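Local coordinates for protein putative rRNA methylase (Clostridium thermocellum ATCC 27405, PDB 3EEY) that binds S-adenosylmethionine and is probably a methyltransferase, with ribosomal RNA as its putative target, at residues K58-T63 / V76-D81; G82-D87 / P115-Q120; K124-L129 / V183-I188. All coordinates share one frame; numbering follows the deposited sequence.

Overall arrangement
The three contacts follow the chain across one Rossmann-like domain, each ending before the next begins. Contact 1 lies at one edge of the sheet, partly buried, where helix 57-69 covers the outermost strand 76-79 through apolar side chains and no hydrogen bond. Contact 2 starts at the very next residue; also partly buried, it is more polar, its loop binding the adenine of S-adenosylmethionine and a water linking that loop to the start of helix 115-128. Contact 3 uses the other end of that helix and is buried, with a lysine ammonium bonded to carbonyls. Contacts 2 and 3 touch through Gln84 and Lys124; contacts 1 and 3 reach the same sheet without touching.

Contact 1: residues K58-T63 / V76-D81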
ATOM      1  N   LYS A  58      32.118  -7.961   5.757  1.00 87.49           N
ATOM      2  CA  LYS A  58      31.882  -8.332   4.361  1.00 88.97           C
ATOM      3  C   LYS A  58      30.876  -7.383   3.707  1.00 84.29           C
ATOM      4  O   LYS A  58      31.040  -6.989   2.551  1.00 85.74           O
ATOM      5  CB  LYS A  58      31.384  -9.781   4.291  1.00 86.88           C
ATOM      6  CG  LYS A  58      31.165 -10.328   2.889  1.00 95.44           C
ATOM      7  CD  LYS A  58      30.559 -11.728   2.931  1.00 98.28           C
ATOM      8  CE  LYS A  58      30.010 -12.156   1.573  1.00105.03           C
ATOM      9  NZ  LYS A  58      31.073 -12.324   0.541  1.00106.75           N
ATOM     10  N   ALA A  59      29.849  -7.012   4.464  1.00 79.11           N
ATOM     11  CA  ALA A  59      28.804  -6.118   3.983  1.00 74.46           C
ATOM     12  C   ALA A  59      29.254  -4.661   3.852  1.00 73.58           C
ATOM     13  O   ALA A  59      28.838  -3.970   2.922  1.00 74.60           O
ATOM     14  CB  ALA A  59      27.586  -6.220   4.869  1.00 74.63           C
ATOM     15  N   ILE A  60      30.093  -4.201   4.780  1.00 71.24           N
ATOM     16  CA  ILE A  60      30.660  -2.848   4.723  1.00 66.68           C
ATOM     17  C   ILE A  60      31.604  -2.701   3.521  1.00 66.29           C
ATOM     18  O   ILE A  60      31.585  -1.676   2.836  1.00 62.36           O
ATOM     19  CB  ILE A  60      31.353  -2.447   6.076  1.00 64.26           C
ATOM     20  CG1 ILE A  60      30.335  -2.398   7.230  1.00 64.17           C
ATOM     21  CG2 ILE A  60      32.102  -1.108   5.972  1.00 65.09           C
ATOM     22  CD1 ILE A  60      29.295  -1.265   7.156  1.00 53.71           C
ATOM     23  N   ALA A  61      32.388  -3.746   3.254  1.00 68.14           N
ATOM     24  CA  ALA A  61      33.358  -3.757   2.156  1.00 70.54           C
ATOM     25  C   ALA A  61      32.685  -3.777   0.783  1.00 69.26           C
ATOM     26  O   ALA A  61      33.110  -3.071  -0.134  1.00 69.27           O
ATOM     27  CB  ALA A  61      34.315  -4.933   2.301  1.00 72.22           C
ATOM     28  N   ASN A  62      31.636  -4.584   0.657  1.00 64.80           N
ATOM     29  CA  ASN A  62      30.839  -4.658  -0.567  1.00 67.72           C
ATOM     30  C   ASN A  62      30.071  -3.373  -0.878  1.00 64.79           C
ATOM     31  O   ASN A  62      29.929  -2.998  -2.042  1.00 64.01           O
ATOM     32  CB  ASN A  62      29.870  -5.839  -0.506  1.00 69.46           C
ATOM     33  CG  ASN A  62      30.569  -7.181  -0.633  1.00 74.16           C
ATOM     34  OD1 ASN A  62      31.791  -7.255  -0.786  1.00 77.96           O
ATOM     35  ND2 ASN A  62      29.792  -8.254  -0.572  1.00 66.12           N
ATOM     36  N   THR A  63      29.580  -2.714   0.170  1.00 59.48           N
ATOM     37  CA  THR A  63      28.913  -1.421   0.055  1.00 53.92           C
ATOM     38  C   THR A  63      29.909  -0.315  -0.313  1.00 57.24           C
ATOM     39  O   THR A  63      29.588   0.551  -1.130  1.00 57.43           O
ATOM     40  CB  THR A  63      28.118  -1.084   1.351  1.00 51.01           C
ATOM     41  OG1 THR A  63      27.169  -2.128   1.609  1.00 42.12           O
ATOM     42  CG2 THR A  63      27.368   0.227   1.232  1.00 40.55           C
ATOM     43  N   VAL A  76      28.357   9.408   1.674  1.00 49.63           N
ATOM     44  CA  VAL A  76      27.964   8.278   2.529  1.00 50.85           C
ATOM     45  C   VAL A  76      28.922   8.040   3.707  1.00 53.46           C
ATOM     46  O   VAL A  76      30.130   7.921   3.518  1.00 56.92           O
ATOM     47  CB  VAL A  76      27.810   6.970   1.703  1.00 47.47           C
ATOM     48  CG1 VAL A  76      27.279   5.835   2.565  1.00 42.43           C
ATOM     49  CG2 VAL A  76      26.892   7.193   0.509  1.00 46.53           C
ATOM     50  N   THR A  77      28.369   7.973   4.917  1.00 52.81           N
ATOM     51  CA  THR A  77      29.115   7.567   6.109  1.00 48.19           C
ATOM     52  C   THR A  77      28.741   6.131   6.494  1.00 48.61           C
ATOM     53  O   THR A  77      27.634   5.865   6.973  1.00 46.59           O
ATOM     54  CB  THR A  77      28.842   8.517   7.296  1.00 43.47           C
ATOM     55  OG1 THR A  77      29.103   9.867   6.903  1.00 51.89           O
ATOM     56  CG2 THR A  77      29.706   8.167   8.485  1.00 35.14           C
ATOM     57  N   LEU A  78      29.668   5.205   6.273  1.00 48.80           N
ATOM     58  CA  LEU A  78      29.443   3.799   6.599  1.00 46.77           C
ATOM     59  C   LEU A  78      29.943   3.473   7.996  1.00 52.03           C
ATOM     60  O   LEU A  78      31.090   3.769   8.342  1.00 49.20           O
ATOM     61  CB  LEU A  78      30.107   2.878   5.571  1.00 50.37           C
ATOM     62  CG  LEU A  78      29.532   2.872   4.149  1.00 49.98           C
ATOM     63  CD1 LEU A  78      30.359   1.972   3.250  1.00 56.63           C
ATOM     64  CD2 LEU A  78      28.074   2.441   4.142  1.00 52.12           C
ATOM     65  N   ILE A  79      29.070   2.858   8.790  1.00 51.00           N
ATOM     66  CA  ILE A  79      29.328   2.589  10.200  1.00 47.50           C
ATOM     67  C   ILE A  79      29.184   1.096  10.456  1.00 49.88           C
ATOM     68  O   ILE A  79      28.147   0.507  10.151  1.00 49.27           O
ATOM     69  CB  ILE A  79      28.361   3.402  11.101  1.00 45.82           C
ATOM     70  CG1 ILE A  79      28.686   4.899  11.010  1.00 49.06           C
ATOM     71  CG2 ILE A  79      28.444   2.947  12.540  1.00 42.99           C
ATOM     72  CD1 ILE A  79      27.481   5.798  11.068  1.00 49.18           C
ATOM     73  N   LYS A  80      30.235   0.477  10.990  1.00 51.73           N
ATOM     74  CA  LYS A  80      30.166  -0.925  11.361  1.00 52.82           C
ATOM     75  C   LYS A  80      29.676  -1.047  12.806  1.00 55.95           C
ATOM     76  O   LYS A  80      30.445  -1.315  13.736  1.00 56.81           O
ATOM     77  CB  LYS A  80      31.504  -1.640  11.153  1.00 57.29           C
ATOM     78  CG  LYS A  80      31.377  -3.162  11.124  1.00 58.83           C
ATOM     79  CD  LYS A  80      32.531  -3.826  11.851  1.00 73.83           C
ATOM     80  CE  LYS A  80      32.224  -5.280  12.150  1.00 79.21           C
ATOM     81  NZ  LYS A  80      33.288  -5.913  12.975  1.00 78.77           N
ATOM     82  N   ASP A  81      28.381  -0.822  12.975  1.00 56.14           N
ATOM     83  CA  ASP A  81      27.705  -1.000  14.252  1.00 51.97           C
ATOM     84  C   ASP A  81      26.256  -1.382  13.970  1.00 50.00           C
ATOM     85  O   ASP A  81      25.767  -1.212  12.852  1.00 44.98           O
ATOM     86  CB  ASP A  81      27.771   0.292  15.075  1.00 49.57           C
ATOM     87  CG  ASP A  81      27.576   0.063  16.574  1.00 49.13           C
ATOM     88  OD1 ASP A  81      27.340  -1.090  17.006  1.00 42.68           O
ATOM     89  OD2 ASP A  81      27.659   1.058  17.322  1.00 45.28           O
TER
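Ile60 and Thr63 of helix 57-69 pack on Leu78 and Lys80 at the outermost strand of the sheet, a helix-on-strand packing made by van der Waals contact, apolar side chains against one another and against two backbone carbonyls, with no hydrogen bond between 58-63 and 76-81. The helix runs nearly antiparallel to the strand, their local axes 9.5 Å apart. Ile60 supplies most of the helix side: with CG1 beside the backbone N (chi1 -63°), its CD1 reaches forward to rest 3.7 Å from Ile79 O, while the Ile60 and Lys80 side chains cross at about a right angle, CG1 of Ile60 4.1 Å from CG of Lys80. These are the second and third elements of a beta-alpha-beta crossover, strand 49-53, helix 57-69, strand 76-79, in the Rossmann-like core of a class I methyltransferase. Leu78 wedges its forked end between two helix residues: CD2 lies 3.7 Å from Thr63 CG2, and CD1 touches the carbonyl Ile60 O at 3.9 Å. Thr63 can offer that methyl because its hydroxyl turns back into the helix, OG1 donating to Ala59 O at 2.8 Å, a bond that holds the side-chain rotation (chi1 -57°). Thr63 N reaches the same oxygen from the opposite face of the carbonyl plane. Lys80 centres an inverse gamma turn, closed by a weak bond from Asp81 N to Ile79 O, the oxygen that Ile60 CD1 covers.

Contact 2: residues G82-D87 / P115-Q120. With SAM (S-adenosylmethionine), chain K.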
ATOM      1  N   GLY A  82      25.575  -1.913  14.980  1.00 50.46           N
ATOM      2  CA  GLY A  82      24.161  -2.226  14.861  1.00 43.51           C
ATOM      3  C   GLY A  82      23.315  -0.985  14.682  1.00 38.38           C
ATOM      4  O   GLY A  82      23.659   0.075  15.191  1.00 42.52           O
ATOM      5  N   HIS A  83      22.214  -1.122  13.947  1.00 38.17           N
ATOM      6  CA  HIS A  83      21.282  -0.027  13.703  1.00 34.18           C
ATOM      7  C   HIS A  83      20.551   0.410  14.968  1.00 36.86           C
ATOM      8  O   HIS A  83      20.076   1.540  15.046  1.00 36.38           O
ATOM      9  CB  HIS A  83      20.281  -0.341  12.569  1.00 37.83           C
ATOM     10  CG  HIS A  83      19.692  -1.723  12.611  1.00 34.77           C
ATOM     11  ND1 HIS A  83      19.450  -2.451  11.467  1.00 35.50           N
ATOM     12  CD2 HIS A  83      19.288  -2.505  13.642  1.00 39.75           C
ATOM     13  CE1 HIS A  83      18.919  -3.619  11.791  1.00 41.75           C
ATOM     14  NE2 HIS A  83      18.813  -3.678  13.106  1.00 31.17           N
ATOM     15  N   GLN A  84      20.479  -0.483  15.954  1.00 33.41           N
ATOM     16  CA  GLN A  84      19.959  -0.147  17.287  1.00 42.37           C
ATOM     17  C   GLN A  84      20.753   0.964  17.985  1.00 41.85           C
ATOM     18  O   GLN A  84      20.257   1.588  18.916  1.00 45.21           O
ATOM     19  CB  GLN A  84      19.882  -1.398  18.176  1.00 37.53           C
ATOM     20  CG  GLN A  84      21.217  -2.004  18.593  1.00 35.47           C
ATOM     21  CD  GLN A  84      21.733  -3.050  17.620  1.00 47.60           C
ATOM     22  OE1 GLN A  84      21.374  -3.057  16.442  1.00 47.70           O
ATOM     23  NE2 GLN A  84      22.585  -3.935  18.111  1.00 39.41           N
ATOM     24  N   ASN A  85      21.973   1.217  17.507  1.00 41.52           N
ATOM     25  CA  ASN A  85      22.845   2.241  18.072  1.00 46.46           C
ATOM     26  C   ASN A  85      22.968   3.479  17.188  1.00 47.32           C
ATOM     27  O   ASN A  85      23.931   4.235  17.330  1.00 48.65           O
ATOM     28  CB  ASN A  85      24.247   1.668  18.322  1.00 34.75           C
ATOM     29  CG  ASN A  85      24.247   0.485  19.269  1.00 42.14           C
ATOM     30  OD1 ASN A  85      23.628   0.515  20.335  1.00 44.84           O
ATOM     31  ND2 ASN A  85      24.971  -0.565  18.893  1.00 34.27           N
ATOM     32  N   MET A  86      21.998   3.688  16.291  1.00 43.32           N
ATOM     33  CA  MET A  86      22.074   4.757  15.285  1.00 38.65           C
ATOM     34  C   MET A  86      22.080   6.169  15.880  1.00 43.94           C
ATOM     35  O   MET A  86      22.578   7.111  15.256  1.00 40.71           O
ATOM     36  CB  MET A  86      21.012   4.594  14.163  1.00 39.37           C
ATOM     37  CG  MET A  86      19.572   5.010  14.493  1.00 33.12           C
ATOM     38  SD  MET A  86      18.420   5.106  13.093  1.00 20.17           S
ATOM     39  CE  MET A  86      18.467   3.406  12.527  1.00 20.77           C
ATOM     40  N   ASP A  87      21.549   6.298  17.095  1.00 44.80           N
ATOM     41  CA  ASP A  87      21.478   7.582  17.805  1.00 49.25           C
ATOM     42  C   ASP A  87      22.836   8.086  18.311  1.00 49.54           C
ATOM     43  O   ASP A  87      22.994   9.274  18.599  1.00 55.21           O
ATOM     44  CB  ASP A  87      20.477   7.500  18.965  1.00 46.61           C
ATOM     45  CG  ASP A  87      20.813   6.398  19.961  1.00 53.35           C
ATOM     46  OD1 ASP A  87      21.323   5.330  19.557  1.00 52.22           O
ATOM     47  OD2 ASP A  87      20.548   6.592  21.162  1.00 63.29           O
ATOM     48  N   PRO A 115      14.599  -9.549  16.326  1.00 48.51           N
ATOM     49  CA  PRO A 115      13.445  -8.745  16.755  1.00 41.94           C
ATOM     50  C   PRO A 115      13.782  -7.639  17.745  1.00 42.92           C
ATOM     51  O   PRO A 115      13.381  -6.499  17.528  1.00 48.52           O
ATOM     52  CB  PRO A 115      12.522  -9.770  17.420  1.00 43.19           C
ATOM     53  CG  PRO A 115      12.893 -11.062  16.837  1.00 35.65           C
ATOM     54  CD  PRO A 115      14.337 -10.996  16.462  1.00 49.66           C
ATOM     55  N   GLU A 116      14.522  -7.987  18.799  1.00 44.99           N
ATOM     56  CA  GLU A 116      14.917  -7.076  19.883  1.00 35.53           C
ATOM     57  C   GLU A 116      15.604  -5.815  19.368  1.00 36.35           C
ATOM     58  O   GLU A 116      15.214  -4.699  19.717  1.00 34.94           O
ATOM     59  CB  GLU A 116      15.869  -7.775  20.865  1.00 40.35           C
ATOM     60  CG  GLU A 116      15.547  -9.248  21.182  1.00 66.88           C
ATOM     61  CD  GLU A 116      16.235 -10.242  20.241  1.00 75.35           C
ATOM     62  OE1 GLU A 116      15.536 -11.137  19.715  1.00 74.17           O
ATOM     63  OE2 GLU A 116      17.465 -10.131  20.025  1.00 77.56           O
ATOM     64  N   THR A 117      16.612  -6.016  18.518  1.00 30.05           N
ATOM     65  CA  THR A 117      17.457  -4.934  18.014  1.00 33.24           C
ATOM     66  C   THR A 117      16.764  -4.156  16.905  1.00 34.03           C
ATOM     67  O   THR A 117      16.981  -2.949  16.758  1.00 41.11           O
ATOM     68  CB  THR A 117      18.852  -5.457  17.560  1.00 32.86           C
ATOM     69  OG1 THR A 117      18.698  -6.611  16.729  1.00 30.55           O
ATOM     70  CG2 THR A 117      19.691  -5.862  18.763  1.00 44.21           C
ATOM     71  N   THR A 118      15.927  -4.848  16.131  1.00 40.15           N
ATOM     72  CA  THR A 118      15.121  -4.208  15.085  1.00 35.41           C
ATOM     73  C   THR A 118      14.123  -3.238  15.705  1.00 35.40           C
ATOM     74  O   THR A 118      14.038  -2.084  15.276  1.00 27.00           O
ATOM     75  CB  THR A 118      14.391  -5.231  14.193  1.00 38.45           C
ATOM     76  OG1 THR A 118      15.347  -6.109  13.584  1.00 41.97           O
ATOM     77  CG2 THR A 118      13.596  -4.524  13.099  1.00 42.63           C
ATOM     78  N   ILE A 119      13.406  -3.704  16.731  1.00 28.67           N
ATOM     79  CA  ILE A 119      12.468  -2.869  17.491  1.00 31.60           C
ATOM     80  C   ILE A 119      13.168  -1.644  18.118  1.00 32.14           C
ATOM     81  O   ILE A 119      12.657  -0.525  18.043  1.00 40.45           O
ATOM     82  CB  ILE A 119      11.687  -3.725  18.550  1.00 31.13           C
ATOM     83  CG1 ILE A 119      10.653  -4.609  17.849  1.00 32.23           C
ATOM     84  CG2 ILE A 119      10.991  -2.848  19.579  1.00 28.15           C
ATOM     85  CD1 ILE A 119      10.246  -5.841  18.624  1.00 35.36           C
ATOM     86  N   GLN A 120      14.338  -1.868  18.715  1.00 35.84           N
ATOM     87  CA  GLN A 120      15.184  -0.786  19.231  1.00 35.18           C
ATOM     88  C   GLN A 120      15.536   0.242  18.159  1.00 34.16           C
ATOM     89  O   GLN A 120      15.344   1.439  18.371  1.00 32.25           O
ATOM     90  CB  GLN A 120      16.490  -1.338  19.787  1.00 42.94           C
ATOM     91  CG  GLN A 120      16.476  -1.748  21.224  1.00 59.40           C
ATOM     92  CD  GLN A 120      17.880  -1.943  21.729  1.00 70.41           C
ATOM     93  OE1 GLN A 120      18.624  -0.973  21.904  1.00 70.05           O
ATOM     94  NE2 GLN A 120      18.266  -3.201  21.942  1.00 66.28           N
TER
HETATM   95  N   SAM K 300      19.401  -3.534   1.718  1.00 55.01           N
HETATM   96  CA  SAM K 300      20.345  -4.692   1.630  1.00 64.02           C
HETATM   97  C   SAM K 300      20.917  -4.864   0.221  1.00 62.82           C
HETATM   98  O   SAM K 300      21.424  -5.926  -0.158  1.00 62.55           O
HETATM   99  OXT SAM K 300      20.898  -3.923  -0.572  1.00 68.37           O
HETATM  100  CB  SAM K 300      19.683  -5.963   2.150  1.00 60.84           C
HETATM  101  CG  SAM K 300      19.783  -6.095   3.667  1.00 54.72           C
HETATM  102  SD  SAM K 300      19.929  -7.809   4.240  1.00 40.18           S
HETATM  103  CE  SAM K 300      18.237  -8.397   3.948  1.00 61.42           C
HETATM  104  C5' SAM K 300      19.984  -7.550   6.034  1.00 51.26           C
HETATM  105  C4' SAM K 300      21.323  -6.933   6.451  1.00 50.71           C
HETATM  106  O4' SAM K 300      21.248  -6.375   7.749  1.00 46.78           O
HETATM  107  C3' SAM K 300      22.455  -7.958   6.468  1.00 52.41           C
HETATM  108  O3' SAM K 300      23.528  -7.450   5.709  1.00 47.92           O
HETATM  109  C2' SAM K 300      22.836  -8.093   7.930  1.00 53.28           C
HETATM  110  O2' SAM K 300      24.217  -8.336   8.125  1.00 46.74           O
HETATM  111  C1' SAM K 300      22.406  -6.736   8.477  1.00 44.92           C
HETATM  112  N9  SAM K 300      22.142  -6.735   9.929  1.00 44.64           N
HETATM  113  C8  SAM K 300      21.792  -7.788  10.742  1.00 39.33           C
HETATM  114  N7  SAM K 300      21.657  -7.322  12.008  1.00 41.58           N
HETATM  115  C5  SAM K 300      21.918  -5.991  12.006  1.00 36.22           C
HETATM  116  C6  SAM K 300      21.935  -5.020  13.002  1.00 31.10           C
HETATM  117  N6  SAM K 300      21.647  -5.308  14.269  1.00 42.74           N
HETATM  118  N1  SAM K 300      22.263  -3.727  12.662  1.00 46.60           N
HETATM  119  C2  SAM K 300      22.575  -3.372  11.368  1.00 30.90           C
HETATM  120  N3  SAM K 300      22.545  -4.334  10.390  1.00 39.95           N
HETATM  121  C4  SAM K 300      22.228  -5.617  10.704  1.00 33.83           C
HETATM  122  O   HOH W   1      18.287  -6.282  14.018  1.00 33.94           O
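Gln84 lies along Thr117, the two side chains side by side and pointing the same way. Its CB starts against the helix, 3.8 Å from Gln120 CB and close to the carbonyl Thr117 O. CG sits between the backbone N and the carbonyl carbon (chi1 68°), and a bend at chi2 turns the amide along Thr117 toward the ligand. CD passes Thr117 CB and CG2, and at the tip the amide divides: NE2 lies 3.5 Å from the methyl Thr117 CG2, whereas OE1 accepts a nearly straight bond of 3.1 Å from N6 of S-adenosylmethionine (N-H...O 171°). One residue earlier, His83 N donates to adenine N1 at 2.9 Å. Together they bind N1 and the amino group, the Watson-Crick edge of the adenine, consistent with recognition of the base. The His83 imidazole lies under the base, nearly parallel to it, with N1 3.2 Å above the centre of the ring. A water in the plane of the imidazole, at its edge, is 2.8 Å from His83 NE2; the same water hydrogen-bonds Thr117 OG1 and donates to Thr118 OG1. It thus joins the 3-10 segment 83-87 and the helix, which make no direct hydrogen bond here. The other ring nitrogen, ND1, bonds Ala29 O, so the ring's rotation is pinned at both nitrogens. Both threonine hydroxyls also bond Arg114 O, and Thr118 OG1 also bonds Glu149 OE2 of helix 148-157. Segment 83-87 lies in the connection from strand 76-79 to strand 94-101, whose Phe99 meets the His83 ring, while helix 115-128 starts against helix 148-157 through Pro115, Thr118 and Ile119.

Contact 3: residues K124-L129 / V183-I188; sequences KAMELL and VCIEKI
Leu129 and Lys187 bring their CA atoms within 7.0 Å where the last turn of helix 115-128 passes over strand 181-187; the local axes are 9.5 Å apart and run in roughly the same direction, 35° from parallel. This is helix-on-sheet packing in a class I methyltransferase fold of strand order 3-2-1-4-5-7-6, in which strand 181-187 runs antiparallel to its neighbours 133-139 and 165-172. Met126 reaches the strand with its sulfur, SD lying 4.1 Å from Ile185 CG2, and the two side chains cross at about a right angle. Met126 also packs on Phe165, Ile135 and Phe156, and Ile185 on Phe165, in an apolar layer between sheet and helices. At Leu129 the chain leaves helical geometry; its CB is directed at the strand, and its side chain slides past that of Lys187 in the opposite direction, CD1 against CB at 4.1 Å. Glu186 faces away from the helix, and its OE1 accepts a bond from Ile5 N of the second subunit, so the strand has the helix on one side and the dimer partner on the other. Lys187 leaves the strand with CG anti to the backbone N (chi1 -177°) and bends at chi3, which carries the ammonium to the C-terminal end of the helix. There a buried charge meets carbonyls, an arrangement likely to be electrostatically favourable, and Glu190 adds a salt bridge. NZ donates to Met126 O at 3.0 Å in the carbonyl plane, and to Leu129 O at 2.7 Å from 19° off that carbonyl's plane.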
ATOM      1  N   LYS A 124      14.550   4.263  17.651  1.00 42.27           N
ATOM      2  CA  LYS A 124      15.589   5.269  17.431  1.00 38.35           C
ATOM      3  C   LYS A 124      15.331   6.037  16.143  1.00 42.22           C
ATOM      4  O   LYS A 124      15.439   7.266  16.116  1.00 42.43           O
ATOM      5  CB  LYS A 124      16.990   4.629  17.393  1.00 45.02           C
ATOM      6  CG  LYS A 124      17.465   3.942  18.684  1.00 44.13           C
ATOM      7  CD  LYS A 124      17.185   4.775  19.937  1.00 61.16           C
ATOM      8  CE  LYS A 124      17.989   4.332  21.162  1.00 62.59           C
ATOM      9  NZ  LYS A 124      18.511   2.938  21.104  1.00 74.73           N
ATOM     10  N   ALA A 125      14.979   5.309  15.087  1.00 40.83           N
ATOM     11  CA  ALA A 125      14.652   5.909  13.799  1.00 33.44           C
ATOM     12  C   ALA A 125      13.416   6.794  13.895  1.00 39.15           C
ATOM     13  O   ALA A 125      13.388   7.871  13.302  1.00 33.66           O
ATOM     14  CB  ALA A 125      14.458   4.838  12.743  1.00 33.28           C
ATOM     15  N   MET A 126      12.402   6.336  14.637  1.00 42.72           N
ATOM     16  CA  MET A 126      11.174   7.121  14.844  1.00 40.19           C
ATOM     17  C   MET A 126      11.442   8.425  15.605  1.00 42.37           C
ATOM     18  O   MET A 126      10.836   9.448  15.298  1.00 50.36           O
ATOM     19  CB  MET A 126      10.067   6.289  15.517  1.00 41.78           C
ATOM     20  CG  MET A 126       9.209   5.457  14.552  1.00 45.10           C
ATOM     21  SD  MET A 126       7.799   4.542  15.245  1.00 27.58           S
ATOM     22  CE  MET A 126       8.631   3.123  15.930  1.00 30.49           C
ATOM     23  N   GLU A 127      12.350   8.383  16.583  1.00 44.17           N
ATOM     24  CA  GLU A 127      12.787   9.580  17.307  0.50 41.89           C
ATOM     25  C   GLU A 127      13.547  10.546  16.396  1.00 40.72           C
ATOM     26  O   GLU A 127      13.327  11.757  16.436  1.00 39.92           O
ATOM     27  CB  GLU A 127      13.664   9.193  18.503  0.50 44.16           C
ATOM     28  CG  GLU A 127      12.886   8.824  19.765  0.50 46.86           C
ATOM     29  CD  GLU A 127      13.655   7.906  20.706  0.50 56.03           C
ATOM     30  OE1 GLU A 127      14.909   7.963  20.729  0.50 47.43           O
ATOM     31  OE2 GLU A 127      12.995   7.126  21.431  0.50 54.55           O
ATOM     32  N   LEU A 128      14.441   9.991  15.574  1.00 39.54           N
ATOM     33  CA  LEU A 128      15.301  10.771  14.677  1.00 40.85           C
ATOM     34  C   LEU A 128      14.590  11.390  13.482  1.00 40.36           C
ATOM     35  O   LEU A 128      15.115  12.318  12.876  1.00 49.16           O
ATOM     36  CB  LEU A 128      16.475   9.907  14.189  1.00 43.53           C
ATOM     37  CG  LEU A 128      17.686   9.742  15.115  1.00 45.62           C
ATOM     38  CD1 LEU A 128      18.611   8.657  14.603  1.00 39.16           C
ATOM     39  CD2 LEU A 128      18.442  11.060  15.270  1.00 54.79           C
ATOM     40  N   LEU A 129      13.409  10.870  13.142  1.00 46.38           N
ATOM     41  CA  LEU A 129      12.623  11.348  12.000  1.00 41.82           C
ATOM     42  C   LEU A 129      12.095  12.742  12.191  1.00 43.78           C
ATOM     43  O   LEU A 129      11.565  13.073  13.255  1.00 42.68           O
ATOM     44  CB  LEU A 129      11.414  10.448  11.743  1.00 45.68           C
ATOM     45  CG  LEU A 129      11.457   9.297  10.746  1.00 41.98           C
ATOM     46  CD1 LEU A 129      10.024   8.909  10.433  1.00 33.02           C
ATOM     47  CD2 LEU A 129      12.203   9.663   9.471  1.00 28.41           C
ATOM     48  N   VAL A 183       6.126  -2.343   5.338  1.00 28.35           N
ATOM     49  CA  VAL A 183       5.563  -1.435   6.329  1.00 30.04           C
ATOM     50  C   VAL A 183       6.107  -0.025   6.076  1.00 29.12           C
ATOM     51  O   VAL A 183       7.302   0.162   5.899  1.00 37.07           O
ATOM     52  CB  VAL A 183       5.824  -1.906   7.783  1.00 31.21           C
ATOM     53  CG1 VAL A 183       5.168  -0.985   8.770  1.00 29.66           C
ATOM     54  CG2 VAL A 183       5.272  -3.310   8.004  1.00 29.55           C
ATOM     55  N   CYS A 184       5.208   0.949   6.005  1.00 30.32           N
ATOM     56  CA  CYS A 184       5.576   2.346   5.859  1.00 28.20           C
ATOM     57  C   CYS A 184       5.180   3.099   7.110  1.00 28.58           C
ATOM     58  O   CYS A 184       4.017   3.089   7.492  1.00 32.26           O
ATOM     59  CB  CYS A 184       4.877   2.967   4.655  1.00 32.59           C
ATOM     60  SG  CYS A 184       5.487   2.386   3.091  1.00 33.69           S
ATOM     61  N   ILE A 185       6.157   3.724   7.761  1.00 28.55           N
ATOM     62  CA  ILE A 185       5.915   4.549   8.938  1.00 30.34           C
ATOM     63  C   ILE A 185       6.186   6.004   8.589  1.00 35.37           C
ATOM     64  O   ILE A 185       7.287   6.337   8.175  1.00 41.72           O
ATOM     65  CB  ILE A 185       6.834   4.140  10.113  1.00 38.86           C
ATOM     66  CG1 ILE A 185       6.765   2.628  10.360  1.00 29.37           C
ATOM     67  CG2 ILE A 185       6.494   4.931  11.368  1.00 25.51           C
ATOM     68  CD1 ILE A 185       7.969   2.073  11.053  1.00 43.49           C
ATOM     69  N   GLU A 186       5.184   6.862   8.747  1.00 34.29           N
ATOM     70  CA  GLU A 186       5.340   8.291   8.474  1.00 30.43           C
ATOM     71  C   GLU A 186       5.028   9.099   9.715  1.00 37.31           C
ATOM     72  O   GLU A 186       3.963   8.934  10.298  1.00 38.88           O
ATOM     73  CB  GLU A 186       4.405   8.749   7.351  1.00 30.62           C
ATOM     74  CG  GLU A 186       4.701  10.173   6.893  1.00 42.80           C
ATOM     75  CD  GLU A 186       3.628  10.784   6.016  1.00 47.73           C
ATOM     76  OE1 GLU A 186       2.734  10.063   5.543  1.00 56.37           O
ATOM     77  OE2 GLU A 186       3.681  12.010   5.794  1.00 60.98           O
ATOM     78  N   LYS A 187       5.945   9.977  10.110  1.00 38.01           N
ATOM     79  CA  LYS A 187       5.718  10.869  11.244  1.00 44.12           C
ATOM     80  C   LYS A 187       4.775  11.990  10.839  1.00 41.75           C
ATOM     81  O   LYS A 187       4.995  12.658   9.840  1.00 36.18           O
ATOM     82  CB  LYS A 187       7.038  11.436  11.779  1.00 41.79           C
ATOM     83  CG  LYS A 187       6.888  12.323  13.017  1.00 49.28           C
ATOM     84  CD  LYS A 187       8.226  12.808  13.561  1.00 47.04           C
ATOM     85  CE  LYS A 187       8.686  11.954  14.718  1.00 51.03           C
ATOM     86  NZ  LYS A 187      10.015  12.317  15.285  1.00 46.93           N
ATOM     87  N   ILE A 188       3.710  12.179  11.613  1.00 42.42           N
ATOM     88  CA  ILE A 188       2.745  13.241  11.326  1.00 43.34           C
ATOM     89  C   ILE A 188       2.690  14.309  12.421  1.00 51.50           C
ATOM     90  O   ILE A 188       2.155  15.401  12.206  1.00 52.35           O
ATOM     91  CB  ILE A 188       1.332  12.680  11.008  1.00 44.14           C
ATOM     92  CG1 ILE A 188       0.772  11.862  12.180  1.00 34.35           C
ATOM     93  CG2 ILE A 188       1.368  11.869   9.720  1.00 40.05           C
ATOM     94  CD1 ILE A 188      -0.662  11.411  11.991  1.00 37.49           C
TER